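Local atomic coordinates of peroxisomal fatty acid beta-oxidation multifunctional protein MFP2 (Arabidopsis thaliana, PDB entry 2WTB), a protein that hydrates long-chain enoyl-CoA and oxidises 3-hydroxyacyl-CoA in the peroxisomal beta-oxidation of fatty acids during seed germination. Residues Thr631-Val636 with Met672-Ser677. Residues are numbered along the deposited sequence; the frame is centred on the assembly and turned at random.
Sequences TFFPVV and MFWADS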
loop_
_atom_site.group_PDB
_atom_site.type_symbol
_atom_site.label_atom_id
_atom_site.label_comp_id
_atom_site.label_asym_id
_atom_site.label_seq_id
_atom_site.Cartn_x
_atom_site.Cartn_y
_atom_site.Cartn_z
ATOM N N THR A 631 14.002 4.287 -20.483
ATOM C CA THR A 631 13.441 3.020 -20.040
ATOM C C THR A 631 12.021 3.189 -19.504
ATOM O O THR A 631 11.231 2.246 -19.511
ATOM C CB THR A 631 14.335 2.369 -18.960
ATOM O OG1 THR A 631 15.621 2.079 -19.519
ATOM C CG2 THR A 631 13.717 1.082 -18.448
ATOM N N PHE A 632 11.695 4.398 -19.055
ATOM C CA PHE A 632 10.414 4.641 -18.395
ATOM C C PHE A 632 9.424 5.457 -19.220
ATOM O O PHE A 632 8.213 5.282 -19.093
ATOM C CB PHE A 632 10.631 5.291 -17.030
ATOM C CG PHE A 632 10.963 4.311 -15.951
ATOM C CD1 PHE A 632 9.967 3.567 -15.347
ATOM C CD2 PHE A 632 12.270 4.122 -15.547
ATOM C CE1 PHE A 632 10.271 2.658 -14.355
ATOM C CE2 PHE A 632 12.579 3.214 -14.551
ATOM C CZ PHE A 632 11.582 2.482 -13.957
ATOM N N PHE A 633 9.937 6.352 -20.057
ATOM C CA PHE A 633 9.073 7.153 -20.915
ATOM C C PHE A 633 8.265 6.288 -21.884
ATOM O O PHE A 633 7.098 6.578 -22.145
ATOM C CB PHE A 633 9.881 8.221 -21.656
ATOM C CG PHE A 633 10.176 9.439 -20.825
ATOM C CD1 PHE A 633 10.289 9.342 -19.448
ATOM C CD2 PHE A 633 10.352 10.677 -21.421
ATOM C CE1 PHE A 633 10.562 10.458 -18.680
ATOM C CE2 PHE A 633 10.628 11.796 -20.658
ATOM C CZ PHE A 633 10.733 11.687 -19.287
ATOM N N PRO A 634 8.881 5.224 -22.424
ATOM C CA PRO A 634 8.105 4.276 -23.231
ATOM C C PRO A 634 7.016 3.588 -22.409
ATOM O O PRO A 634 5.983 3.209 -22.961
ATOM C CB PRO A 634 9.158 3.260 -23.683
ATOM C CG PRO A 634 10.434 4.023 -23.674
ATOM C CD PRO A 634 10.327 4.950 -22.499
ATOM N N VAL A 635 7.245 3.428 -21.108
ATOM C CA VAL A 635 6.221 2.881 -20.222
ATOM C C VAL A 635 5.089 3.890 -20.029
ATOM O O VAL A 635 3.913 3.524 -20.043
ATOM C CB VAL A 635 6.792 2.472 -18.849
ATOM C CG1 VAL A 635 5.669 2.174 -17.879
ATOM C CG2 VAL A 635 7.705 1.265 -18.990
ATOM N N VAL A 636 5.448 5.159 -19.850
ATOM C CA VAL A 636 4.454 6.224 -19.791
ATOM C C VAL A 636 3.631 6.190 -21.068
ATOM O O VAL A 636 2.401 6.242 -21.039
ATOM C CB VAL A 636 5.104 7.613 -19.674
ATOM C CG1 VAL A 636 4.049 8.706 -19.808
ATOM C CG2 VAL A 636 5.857 7.747 -18.362
ATOM N N MET A 672 1.918 7.472 -13.787
ATOM C CA MET A 672 1.208 8.582 -14.416
ATOM C C MET A 672 1.399 9.884 -13.645
ATOM O O MET A 672 1.638 10.934 -14.241
ATOM C CB MET A 672 -0.282 8.264 -14.569
ATOM C CG MET A 672 -0.579 7.110 -15.514
ATOM S SD MET A 672 -0.278 7.499 -17.251
ATOM C CE MET A 672 -1.554 8.721 -17.548
ATOM N N PHE A 673 1.294 9.813 -12.323
ATOM C CA PHE A 673 1.544 10.979 -11.479
ATOM C C PHE A 673 2.955 11.516 -11.712
ATOM O O PHE A 673 3.182 12.726 -11.688
ATOM C CB PHE A 673 1.351 10.625 -10.003
ATOM C CG PHE A 673 1.570 11.780 -9.067
ATOM C CD1 PHE A 673 0.500 12.516 -8.591
ATOM C CD2 PHE A 673 2.849 12.127 -8.656
ATOM C CE1 PHE A 673 0.698 13.578 -7.725
ATOM C CE2 PHE A 673 3.052 13.189 -7.792
ATOM C CZ PHE A 673 1.977 13.913 -7.326
ATOM N N TRP A 674 3.897 10.605 -11.940
ATOM C CA TRP A 674 5.288 10.966 -12.182
ATOM C C TRP A 674 5.442 11.603 -13.556
ATOM O O TRP A 674 6.159 12.589 -13.716
ATOM C CB TRP A 674 6.184 9.729 -12.060
ATOM C CG TRP A 674 7.626 9.971 -12.394
ATOM C CD1 TRP A 674 8.537 10.658 -11.645
ATOM C CD2 TRP A 674 8.331 9.510 -13.556
ATOM N NE1 TRP A 674 9.758 10.663 -12.272
ATOM C CE2 TRP A 674 9.660 9.964 -13.446
ATOM C CE3 TRP A 674 7.965 8.764 -14.681
ATOM C CZ2 TRP A 674 10.626 9.695 -14.415
ATOM C CZ3 TRP A 674 8.925 8.497 -15.644
ATOM C CH2 TRP A 674 10.241 8.963 -15.505
ATOM N N ALA A 675 4.753 11.039 -14.544
ATOM C CA ALA A 675 4.782 11.567 -15.905
ATOM C C ALA A 675 4.370 13.035 -15.944
ATOM O O ALA A 675 5.025 13.852 -16.590
ATOM C CB ALA A 675 3.890 10.735 -16.822
ATOM N N ASP A 676 3.281 13.366 -15.257
ATOM C CA ASP A 676 2.830 14.752 -15.180
ATOM C C ASP A 676 3.745 15.578 -14.284
ATOM O O ASP A 676 3.763 16.807 -14.360
ATOM C CB ASP A 676 1.389 14.825 -14.681
ATOM C CG ASP A 676 0.379 14.648 -15.796
ATOM O OD1 ASP A 676 -0.768 14.244 -15.506
ATOM O OD2 ASP A 676 0.734 14.912 -16.965
ATOM N N SER A 677 4.504 14.894 -13.436
ATOM C CA SER A 677 5.457 15.554 -12.556
ATOM C C SER A 677 6.614 16.123 -13.369
ATOM O O SER A 677 7.285 17.066 -12.945
ATOM C CB SER A 677 5.979 14.572 -11.508
ATOM O OG SER A 677 6.947 15.185 -10.676
#
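Trp674 sets the far corner of its indole against both Phe632 and Phe633, bringing only carbon against carbon. A chi1 of 176° turns CG of Trp674 away from its own N and beside the carbonyl carbon, carrying the six-membered ring towards helix 624-644. There CH2 meets the edge of the Phe633 ring close to its plane, 3.5 Å from CE1 of Phe633. The two rings have centroids 5.8 Å apart and planes inclined at 69°, an oblique pairing. CZ3 of Trp674 lies 3.9 Å from CB of Phe632, so that residue touches through its methylene while its ring turns away to meet Phe529 and Tyr505. Next to the indole, Val636 sets CG1 3.6 Å from CB of Ala675, and its CG2 reaches CZ3 of Trp674 at 4.2 Å. The axes of segments 631-636 and 672-677 approach to 10.4 Å and cross at -110°, a separation spanned jointly by the indole and the Val636-Ala675 pair. Ile683 of helix 680-694 touches both Phe633 and Ala675. Cutting Phe633 back to an alanine removes the ring edge that CH2 of Trp674 meets, and is likely to open a gap towards Tyr682 and Leu687. With all five touching residues buried and no hydrogen bond between the segments, the contact rests on apolar packing within the C-terminal helical region.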